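Local coordinates for structural protein (unclassified Rudivirus, PDB 6WQ0) that self-assembles into a helical, filamentous nucleocapsid that wraps the viral DNA and keeps it in the A-form, at residues 22-26 / 27-31; 57-60 / 61-65; 115-118 / 119-123. All blocks are in the same frame, centred on the assembly; numbering follows the deposited sequence.

Interaction 1 (22-26 / 27-31); sequences TAFSN and PTVAS. With nucleotides of chain A.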
ATOM      1  N   THR C  22      -9.794  58.552  -8.197  1.00 14.51           N
ATOM      2  CA  THR C  22      -9.048  57.331  -7.924  1.00 14.51           C
ATOM      3  C   THR C  22      -9.961  56.230  -7.405  1.00 14.51           C
ATOM      4  O   THR C  22      -9.767  55.052  -7.720  1.00 14.51           O
ATOM      5  CB  THR C  22      -7.936  57.620  -6.921  1.00 14.51           C
ATOM      6  OG1 THR C  22      -7.090  58.652  -7.436  1.00 14.51           O
ATOM      7  CG2 THR C  22      -7.104  56.384  -6.674  1.00 14.51           C
ATOM      8  N   ALA C  23     -10.963  56.593  -6.602  1.00 14.76           N
ATOM      9  CA  ALA C  23     -11.922  55.605  -6.127  1.00 14.76           C
ATOM     10  C   ALA C  23     -12.759  55.052  -7.273  1.00 14.76           C
ATOM     11  O   ALA C  23     -12.972  53.840  -7.367  1.00 14.76           O
ATOM     12  CB  ALA C  23     -12.820  56.215  -5.053  1.00 14.76           C
ATOM     13  N   PHE C  24     -13.240  55.926  -8.158  1.00 14.58           N
ATOM     14  CA  PHE C  24     -14.102  55.483  -9.249  1.00 14.58           C
ATOM     15  C   PHE C  24     -13.366  54.654 -10.294  1.00 14.58           C
ATOM     16  O   PHE C  24     -14.016  53.977 -11.092  1.00 14.58           O
ATOM     17  CB  PHE C  24     -14.766  56.692  -9.912  1.00 14.58           C
ATOM     18  CG  PHE C  24     -15.872  56.335 -10.863  1.00 14.58           C
ATOM     19  CD1 PHE C  24     -17.027  55.726 -10.407  1.00 14.58           C
ATOM     20  CD2 PHE C  24     -15.759  56.612 -12.214  1.00 14.58           C
ATOM     21  CE1 PHE C  24     -18.038  55.395 -11.278  1.00 14.58           C
ATOM     22  CE2 PHE C  24     -16.769  56.285 -13.089  1.00 14.58           C
ATOM     23  CZ  PHE C  24     -17.907  55.675 -12.621  1.00 14.58           C
ATOM     24  N   SER C  25     -12.034  54.685 -10.319  1.00 15.58           N
ATOM     25  CA  SER C  25     -11.284  53.852 -11.251  1.00 15.58           C
ATOM     26  C   SER C  25     -11.177  52.403 -10.802  1.00 15.58           C
ATOM     27  O   SER C  25     -10.680  51.574 -11.568  1.00 15.58           O
ATOM     28  CB  SER C  25      -9.887  54.425 -11.466  1.00 15.58           C
ATOM     29  OG  SER C  25      -9.950  55.815 -11.712  1.00 15.58           O
ATOM     30  N   ASN C  26     -11.612  52.086  -9.589  1.00 15.80           N
ATOM     31  CA  ASN C  26     -11.676  50.704  -9.145  1.00 15.80           C
ATOM     32  C   ASN C  26     -12.649  49.930 -10.031  1.00 15.80           C
ATOM     33  O   ASN C  26     -13.677  50.476 -10.442  1.00 15.80           O
ATOM     34  CB  ASN C  26     -12.130  50.653  -7.684  1.00 15.80           C
ATOM     35  CG  ASN C  26     -11.644  49.422  -6.950  1.00 15.80           C
ATOM     36  OD1 ASN C  26     -12.316  48.396  -6.920  1.00 15.80           O
ATOM     37  ND2 ASN C  26     -10.484  49.531  -6.327  1.00 15.80           N
ATOM     38  N   PRO C  27     -12.358  48.669 -10.357  1.00 15.55           N
ATOM     39  CA  PRO C  27     -13.308  47.907 -11.185  1.00 15.55           C
ATOM     40  C   PRO C  27     -14.655  47.708 -10.515  1.00 15.55           C
ATOM     41  O   PRO C  27     -15.701  47.921 -11.140  1.00 15.55           O
ATOM     42  CB  PRO C  27     -12.575  46.579 -11.414  1.00 15.55           C
ATOM     43  CG  PRO C  27     -11.153  46.868 -11.146  1.00 15.55           C
ATOM     44  CD  PRO C  27     -11.131  47.905 -10.087  1.00 15.55           C
ATOM     45  N   THR C  28     -14.655  47.317  -9.239  1.00 15.74           N
ATOM     46  CA  THR C  28     -15.906  47.038  -8.546  1.00 15.74           C
ATOM     47  C   THR C  28     -16.711  48.308  -8.312  1.00 15.74           C
ATOM     48  O   THR C  28     -17.931  48.309  -8.489  1.00 15.74           O
ATOM     49  CB  THR C  28     -15.623  46.327  -7.226  1.00 15.74           C
ATOM     50  OG1 THR C  28     -14.965  45.082  -7.487  1.00 15.74           O
ATOM     51  CG2 THR C  28     -16.915  46.058  -6.473  1.00 15.74           C
ATOM     52  N   VAL C  29     -16.052  49.402  -7.936  1.00 14.91           N
ATOM     53  CA  VAL C  29     -16.769  50.646  -7.663  1.00 14.91           C
ATOM     54  C   VAL C  29     -17.493  51.128  -8.915  1.00 14.91           C
ATOM     55  O   VAL C  29     -18.716  51.319  -8.917  1.00 14.91           O
ATOM     56  CB  VAL C  29     -15.805  51.715  -7.118  1.00 14.91           C
ATOM     57  CG1 VAL C  29     -16.509  53.047  -6.988  1.00 14.91           C
ATOM     58  CG2 VAL C  29     -15.251  51.283  -5.777  1.00 14.91           C
ATOM     59  N   ALA C  30     -16.742  51.329  -9.999  1.00 14.98           N
ATOM     60  CA  ALA C  30     -17.328  51.817 -11.243  1.00 14.98           C
ATOM     61  C   ALA C  30     -18.378  50.853 -11.772  1.00 14.98           C
ATOM     62  O   ALA C  30     -19.466  51.268 -12.187  1.00 14.98           O
ATOM     63  CB  ALA C  30     -16.230  52.035 -12.281  1.00 14.98           C
ATOM     64  N   SER C  31     -18.063  49.557 -11.765  1.00 15.25           N
ATOM     65  CA  SER C  31     -18.990  48.555 -12.274  1.00 15.25           C
ATOM     66  C   SER C  31     -20.308  48.580 -11.512  1.00 15.25           C
ATOM     67  O   SER C  31     -21.382  48.618 -12.117  1.00 15.25           O
ATOM     68  CB  SER C  31     -18.341  47.178 -12.192  1.00 15.25           C
ATOM     69  OG  SER C  31     -19.307  46.150 -12.251  1.00 15.25           O
TER
ATOM     70  P    DA A 149     -24.305  59.167 -11.924  1.00 12.84           P
ATOM     71  OP1  DA A 149     -24.719  58.339 -10.790  1.00 12.84           O
ATOM     72  OP2  DA A 149     -24.708  60.577 -12.014  1.00 12.84           O
ATOM     73  O5'  DA A 149     -22.726  59.117 -11.983  1.00 12.84           O
ATOM     74  C5'  DA A 149     -22.052  57.895 -11.829  1.00 12.84           C
ATOM     75  C4'  DA A 149     -20.570  58.142 -11.700  1.00 12.84           C
ATOM     76  O4'  DA A 149     -20.071  58.675 -12.944  1.00 12.84           O
ATOM     77  C3'  DA A 149     -20.195  59.191 -10.678  1.00 12.84           C
ATOM     78  O3'  DA A 149     -20.120  58.620  -9.397  1.00 12.84           O
ATOM     79  C2'  DA A 149     -18.829  59.620 -11.180  1.00 12.84           C
ATOM     80  C1'  DA A 149     -19.062  59.628 -12.678  1.00 12.84           C
ATOM     81  N9   DA A 149     -19.473  60.924 -13.214  1.00 12.84           N
ATOM     82  C8   DA A 149     -20.738  61.342 -13.523  1.00 12.84           C
ATOM     83  N7   DA A 149     -20.789  62.557 -14.004  1.00 12.84           N
ATOM     84  C5   DA A 149     -19.465  62.954 -14.019  1.00 12.84           C
ATOM     85  C6   DA A 149     -18.833  64.140 -14.421  1.00 12.84           C
ATOM     86  N6   DA A 149     -19.484  65.193 -14.913  1.00 12.84           N
ATOM     87  N1   DA A 149     -17.499  64.208 -14.289  1.00 12.84           N
ATOM     88  C2   DA A 149     -16.848  63.156 -13.802  1.00 12.84           C
ATOM     89  N3   DA A 149     -17.328  61.996 -13.396  1.00 12.84           N
ATOM     90  C4   DA A 149     -18.650  61.957 -13.535  1.00 12.84           C
TER
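The ring of Phe-24 is sandwiched between protein and DNA. On one face sits the methyl of Ala-30, a CH-pi contact with CB 4.1 Å from the ring centroid and 15° off the ring normal; on the opposite face lies the deoxyribose of DA149 of chain A, whose C2' stands above the middle of the ring. The sugar also reaches the far end of the ring, where Phe-24 CZ comes to 3.7 Å from O4' of DA149. Val-29 CG1 approaches the ring obliquely, 4.4 Å from Phe-24 CD1. Although CB of Phe-24 points away from 27-31, CG lies anti to the backbone N (chi1 -169°), and this swings the ring back over Ala-30. Asn-26 is the N-cap residue of helix 27-48: its OD1 accepts a weak capping hydrogen bond from Thr-28 N at 3.5 Å, while Asn-26 O takes the first-turn bond from Ala-30 N at 3.2 Å. CB of Asn-26 also packs on Val-29 CG2 at 3.7 Å. The apolar sugar contact accords with a capsid that holds its DNA partly by non-specific desolvation. The contact forms the corner where helix 10-24 ends and helix 27-48 begins, and two other subunits pack on it, one placing Leu-34 on Phe-24, the other setting its Thr-28 against Asn-26 and Thr-28.

Interaction 2 (57-60 / 61-65); sequences EQVS and AVLTQ
Val-59 and Leu-63 meet one turn apart because their first torsions send the branches to the same flank of the helix: in Val-59 CG1 is anti to the backbone N (chi1 173°), and in Leu-63 CG is anti to the carbonyl carbon (chi1 -72°). The two side chains run alongside one another in the same direction, with Val-59 CG1 4.1 Å from Leu-63 CG. The same torsion brings Leu-63 CG over the Val-59 carbonyl, whose O already accepts from Leu-63 N at 2.8 Å. Thr-64 turns its hydroxyl back along the helix, so that OG1 stands 2.9 Å from Ser-60 O, the carbonyl that also receives Thr-64 N at 3.0 Å. Thr-64 OG1 is hydrogen-bonded to Ile-90 O of a neighbouring subunit. Arg-73 makes weak hydrogen bonds to both Ser-60 O and Thr-64 OG1, gathering side chain, backbone and guanidinium in one polar cluster. On the preceding turn, Ala-61 N and Val-62 N make the regular i to i+4 hydrogen bonds of the alpha-helix to Glu-57 O and Gln-58 O. Ser-60 packs near a phosphate of the bound DNA. This last part of helix 50-64 is amphipathic: Val-59, Val-62 and Leu-63 face helix 115-126, Leu-63 also touches Arg-73 and Tyr-76 of helix 71-89, and Gln-77 of that helix lies against Val-59 and Ser-60.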
ATOM      1  N   GLU C  57     -34.145  68.381 -36.271  1.00 22.27           N
ATOM      2  CA  GLU C  57     -34.689  68.162 -37.611  1.00 22.27           C
ATOM      3  C   GLU C  57     -35.453  69.382 -38.125  1.00 22.27           C
ATOM      4  O   GLU C  57     -35.293  69.782 -39.288  1.00 22.27           O
ATOM      5  CB  GLU C  57     -35.576  66.923 -37.604  1.00 22.27           C
ATOM      6  CG  GLU C  57     -34.824  65.676 -37.188  1.00 22.27           C
ATOM      7  CD  GLU C  57     -35.728  64.573 -36.686  1.00 22.27           C
ATOM      8  OE1 GLU C  57     -36.960  64.771 -36.668  1.00 22.27           O
ATOM      9  OE2 GLU C  57     -35.202  63.507 -36.303  1.00 22.27           O
ATOM     10  N   GLN C  58     -36.270  70.001 -37.270  1.00 23.55           N
ATOM     11  CA  GLN C  58     -37.037  71.167 -37.699  1.00 23.55           C
ATOM     12  C   GLN C  58     -36.137  72.358 -38.009  1.00 23.55           C
ATOM     13  O   GLN C  58     -36.352  73.065 -39.002  1.00 23.55           O
ATOM     14  CB  GLN C  58     -38.054  71.540 -36.630  1.00 23.55           C
ATOM     15  CG  GLN C  58     -39.168  70.548 -36.480  1.00 23.55           C
ATOM     16  CD  GLN C  58     -40.331  71.118 -35.724  1.00 23.55           C
ATOM     17  OE1 GLN C  58     -40.164  71.694 -34.652  1.00 23.55           O
ATOM     18  NE2 GLN C  58     -41.524  70.978 -36.284  1.00 23.55           N
ATOM     19  N   VAL C  59     -35.134  72.612 -37.167  1.00 22.67           N
ATOM     20  CA  VAL C  59     -34.240  73.734 -37.415  1.00 22.67           C
ATOM     21  C   VAL C  59     -33.414  73.492 -38.668  1.00 22.67           C
ATOM     22  O   VAL C  59     -33.121  74.432 -39.408  1.00 22.67           O
ATOM     23  CB  VAL C  59     -33.351  74.000 -36.184  1.00 22.67           C
ATOM     24  CG1 VAL C  59     -32.300  75.044 -36.499  1.00 22.67           C
ATOM     25  CG2 VAL C  59     -34.195  74.456 -35.014  1.00 22.67           C
ATOM     26  N   SER C  60     -33.024  72.245 -38.935  1.00 22.38           N
ATOM     27  CA  SER C  60     -32.335  71.942 -40.186  1.00 22.38           C
ATOM     28  C   SER C  60     -33.211  72.280 -41.387  1.00 22.38           C
ATOM     29  O   SER C  60     -32.763  72.932 -42.341  1.00 22.38           O
ATOM     30  CB  SER C  60     -31.929  70.470 -40.203  1.00 22.38           C
ATOM     31  OG  SER C  60     -31.169  70.152 -41.353  1.00 22.38           O
ATOM     32  N   ALA C  61     -34.476  71.847 -41.348  1.00 23.12           N
ATOM     33  CA  ALA C  61     -35.410  72.183 -42.419  1.00 23.12           C
ATOM     34  C   ALA C  61     -35.532  73.692 -42.600  1.00 23.12           C
ATOM     35  O   ALA C  61     -35.632  74.185 -43.727  1.00 23.12           O
ATOM     36  CB  ALA C  61     -36.774  71.565 -42.131  1.00 23.12           C
ATOM     37  N   VAL C  62     -35.532  74.442 -41.498  1.00 23.98           N
ATOM     38  CA  VAL C  62     -35.647  75.896 -41.596  1.00 23.98           C
ATOM     39  C   VAL C  62     -34.380  76.499 -42.192  1.00 23.98           C
ATOM     40  O   VAL C  62     -34.438  77.422 -43.011  1.00 23.98           O
ATOM     41  CB  VAL C  62     -35.966  76.505 -40.218  1.00 23.98           C
ATOM     42  CG1 VAL C  62     -35.825  78.011 -40.257  1.00 23.98           C
ATOM     43  CG2 VAL C  62     -37.360  76.123 -39.783  1.00 23.98           C
ATOM     44  N   LEU C  63     -33.216  75.983 -41.794  1.00 22.85           N
ATOM     45  CA  LEU C  63     -31.947  76.559 -42.223  1.00 22.85           C
ATOM     46  C   LEU C  63     -31.702  76.330 -43.706  1.00 22.85           C
ATOM     47  O   LEU C  63     -31.101  77.176 -44.373  1.00 22.85           O
ATOM     48  CB  LEU C  63     -30.797  75.972 -41.406  1.00 22.85           C
ATOM     49  CG  LEU C  63     -30.632  76.383 -39.943  1.00 22.85           C
ATOM     50  CD1 LEU C  63     -29.432  75.685 -39.332  1.00 22.85           C
ATOM     51  CD2 LEU C  63     -30.505  77.881 -39.822  1.00 22.85           C
ATOM     52  N   THR C  64     -32.147  75.189 -44.240  1.00 23.53           N
ATOM     53  CA  THR C  64     -31.959  74.938 -45.667  1.00 23.53           C
ATOM     54  C   THR C  64     -32.795  75.883 -46.527  1.00 23.53           C
ATOM     55  O   THR C  64     -32.453  76.124 -47.687  1.00 23.53           O
ATOM     56  CB  THR C  64     -32.282  73.480 -45.993  1.00 23.53           C
ATOM     57  OG1 THR C  64     -31.633  72.630 -45.045  1.00 23.53           O
ATOM     58  CG2 THR C  64     -31.788  73.111 -47.375  1.00 23.53           C
ATOM     59  N   GLN C  65     -33.884  76.431 -45.983  1.00 26.45           N
ATOM     60  CA  GLN C  65     -34.671  77.431 -46.693  1.00 26.45           C
ATOM     61  C   GLN C  65     -34.029  78.809 -46.690  1.00 26.45           C
ATOM     62  O   GLN C  65     -34.531  79.704 -47.372  1.00 26.45           O
ATOM     63  CB  GLN C  65     -36.064  77.548 -46.084  1.00 26.45           C
ATOM     64  CG  GLN C  65     -36.898  76.292 -46.162  1.00 26.45           C
ATOM     65  CD  GLN C  65     -38.179  76.406 -45.364  1.00 26.45           C
ATOM     66  OE1 GLN C  65     -38.453  77.441 -44.760  1.00 26.45           O
ATOM     67  NE2 GLN C  65     -38.969  75.340 -45.356  1.00 26.45           N
TER

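Interaction 3 (115-118 / 119-123); sequences PEIL and DAVTN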
ATOM      1  N   PRO C 115     -30.514  88.281 -37.011  1.00 28.83           N
ATOM      2  CA  PRO C 115     -31.819  88.361 -36.334  1.00 28.83           C
ATOM      3  C   PRO C 115     -32.948  87.682 -37.093  1.00 28.83           C
ATOM      4  O   PRO C 115     -33.844  87.105 -36.467  1.00 28.83           O
ATOM      5  CB  PRO C 115     -32.046  89.873 -36.210  1.00 28.83           C
ATOM      6  CG  PRO C 115     -30.688  90.460 -36.240  1.00 28.83           C
ATOM      7  CD  PRO C 115     -29.888  89.604 -37.161  1.00 28.83           C
ATOM      8  N   GLU C 116     -32.927  87.732 -38.426  1.00 29.78           N
ATOM      9  CA  GLU C 116     -33.995  87.132 -39.219  1.00 29.78           C
ATOM     10  C   GLU C 116     -34.032  85.615 -39.060  1.00 29.78           C
ATOM     11  O   GLU C 116     -35.101  85.029 -38.844  1.00 29.78           O
ATOM     12  CB  GLU C 116     -33.814  87.517 -40.684  1.00 29.78           C
ATOM     13  CG  GLU C 116     -34.892  87.002 -41.611  1.00 29.78           C
ATOM     14  CD  GLU C 116     -34.653  87.405 -43.051  1.00 29.78           C
ATOM     15  OE1 GLU C 116     -33.625  88.062 -43.321  1.00 29.78           O
ATOM     16  OE2 GLU C 116     -35.487  87.064 -43.914  1.00 29.78           O
ATOM     17  N   ILE C 117     -32.875  84.960 -39.158  1.00 26.91           N
ATOM     18  CA  ILE C 117     -32.834  83.513 -38.993  1.00 26.91           C
ATOM     19  C   ILE C 117     -33.110  83.123 -37.547  1.00 26.91           C
ATOM     20  O   ILE C 117     -33.705  82.072 -37.287  1.00 26.91           O
ATOM     21  CB  ILE C 117     -31.487  82.962 -39.489  1.00 26.91           C
ATOM     22  CG1 ILE C 117     -31.124  83.606 -40.824  1.00 26.91           C
ATOM     23  CG2 ILE C 117     -31.547  81.455 -39.638  1.00 26.91           C
ATOM     24  CD1 ILE C 117     -29.911  83.015 -41.468  1.00 26.91           C
ATOM     25  N   LEU C 118     -32.699  83.950 -36.585  1.00 26.75           N
ATOM     26  CA  LEU C 118     -33.047  83.680 -35.194  1.00 26.75           C
ATOM     27  C   LEU C 118     -34.556  83.721 -34.992  1.00 26.75           C
ATOM     28  O   LEU C 118     -35.118  82.880 -34.280  1.00 26.75           O
ATOM     29  CB  LEU C 118     -32.352  84.678 -34.272  1.00 26.75           C
ATOM     30  CG  LEU C 118     -30.858  84.461 -34.036  1.00 26.75           C
ATOM     31  CD1 LEU C 118     -30.376  85.335 -32.909  1.00 26.75           C
ATOM     32  CD2 LEU C 118     -30.575  83.012 -33.732  1.00 26.75           C
ATOM     33  N   ASP C 119     -35.230  84.681 -35.629  1.00 28.23           N
ATOM     34  CA  ASP C 119     -36.686  84.735 -35.568  1.00 28.23           C
ATOM     35  C   ASP C 119     -37.315  83.511 -36.217  1.00 28.23           C
ATOM     36  O   ASP C 119     -38.289  82.960 -35.696  1.00 28.23           O
ATOM     37  CB  ASP C 119     -37.199  86.009 -36.231  1.00 28.23           C
ATOM     38  CG  ASP C 119     -36.770  87.254 -35.500  1.00 28.23           C
ATOM     39  OD1 ASP C 119     -36.090  87.127 -34.465  1.00 28.23           O
ATOM     40  OD2 ASP C 119     -37.111  88.361 -35.958  1.00 28.23           O
ATOM     41  N   ALA C 120     -36.773  83.067 -37.353  1.00 26.90           N
ATOM     42  CA  ALA C 120     -37.314  81.877 -38.008  1.00 26.90           C
ATOM     43  C   ALA C 120     -37.163  80.636 -37.134  1.00 26.90           C
ATOM     44  O   ALA C 120     -38.080  79.807 -37.050  1.00 26.90           O
ATOM     45  CB  ALA C 120     -36.634  81.665 -39.358  1.00 26.90           C
ATOM     46  N   VAL C 121     -36.020  80.496 -36.462  1.00 26.48           N
ATOM     47  CA  VAL C 121     -35.786  79.333 -35.610  1.00 26.48           C
ATOM     48  C   VAL C 121     -36.705  79.362 -34.393  1.00 26.48           C
ATOM     49  O   VAL C 121     -37.340  78.356 -34.046  1.00 26.48           O
ATOM     50  CB  VAL C 121     -34.306  79.259 -35.197  1.00 26.48           C
ATOM     51  CG1 VAL C 121     -34.089  78.126 -34.224  1.00 26.48           C
ATOM     52  CG2 VAL C 121     -33.436  79.055 -36.410  1.00 26.48           C
ATOM     53  N   THR C 122     -36.791  80.509 -33.719  1.00 27.66           N
ATOM     54  CA  THR C 122     -37.679  80.581 -32.568  1.00 27.66           C
ATOM     55  C   THR C 122     -39.145  80.477 -32.970  1.00 27.66           C
ATOM     56  O   THR C 122     -39.969  80.075 -32.147  1.00 27.66           O
ATOM     57  CB  THR C 122     -37.422  81.864 -31.775  1.00 27.66           C
ATOM     58  OG1 THR C 122     -38.230  81.868 -30.591  1.00 27.66           O
ATOM     59  CG2 THR C 122     -37.749  83.061 -32.591  1.00 27.66           C
ATOM     60  N   ASN C 123     -39.483  80.782 -34.221  1.00 27.88           N
ATOM     61  CA  ASN C 123     -40.846  80.576 -34.686  1.00 27.88           C
ATOM     62  C   ASN C 123     -41.135  79.099 -34.917  1.00 27.88           C
ATOM     63  O   ASN C 123     -42.205  78.610 -34.547  1.00 27.88           O
ATOM     64  CB  ASN C 123     -41.083  81.383 -35.961  1.00 27.88           C
ATOM     65  CG  ASN C 123     -42.479  81.221 -36.504  1.00 27.88           C
ATOM     66  OD1 ASN C 123     -43.376  81.989 -36.174  1.00 27.88           O
ATOM     67  ND2 ASN C 123     -42.669  80.228 -37.356  1.00 27.88           N
TER
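Asp-119 folds its carboxylate back alongside the first turn of the helix, over the carbonyl of Pro-115. With CG anti to the carbonyl carbon (chi1 -65°), OD1 comes to 3.0 Å from Pro-115 O. The polar end of Asp-119 is held by a salt bridge from OD1 to NZ of Lys-104. Pro-115 O has its own donor in Asp-119 N at 2.9 Å, so one residue supplies this carbonyl with both its N-H partner and a carboxylate neighbour. Ile-117 and Val-121 stand a turn apart on another flank and touch lightly through their CG2 methyls, 4.4 Å apart. Val-121 CG2 leans instead over Ile-117 O at 3.2 Å, beside the bond that this oxygen accepts from Val-121 N. The contact opens helix 115-126, with proline in its first turn, where the ring costs no helical N-H bond; regular i to i+4 bonds run through all four carbonyls from Pro-115 to Leu-118. The last of these, Thr-122 N to Leu-118 O, is nearly straight at the hydrogen (172°). In Thr-122 the CG2 methyl lies between the backbone N and the carbonyl carbon, which brings it to Leu-118 O, 3.1 Å away. Several elements surround the helix. Leu-118 fits among Tyr-76 and Tyr-79 of helix 71-89 and Tyr-107 and Val-108 of helix 94-111, whereas Ile-117, Ala-120 and Val-121 rest on Leu-63, Val-62 and Val-59 of helix 50-64; Ile-117 also touches Tyr-76, and Glu-116 lies near Tyr-66.

Interactions 2 and 3 belong to one helical bundle: their centres are 11 Å apart, and their apolar side chains pack together, joining helix 50-64 to helix 115-126. Interaction 1 lies on the opposite side of the chain's centre, its centre 43 Å from that of interaction 2, at the corner between two helices. All three are partly buried, but by different neighbours. Interaction 1 gains cover from DNA sugar and other subunits, interaction 2 adds a neighbouring subunit and a DNA phosphate to its intrachain packing, and interaction 3 touches no other protein chain. Interaction 1 relies on CH-pi, sugar-ring packing and a cap, interactions 2 and 3 on i to i+4 hydrogen bonds with apolar side chains packed between helices.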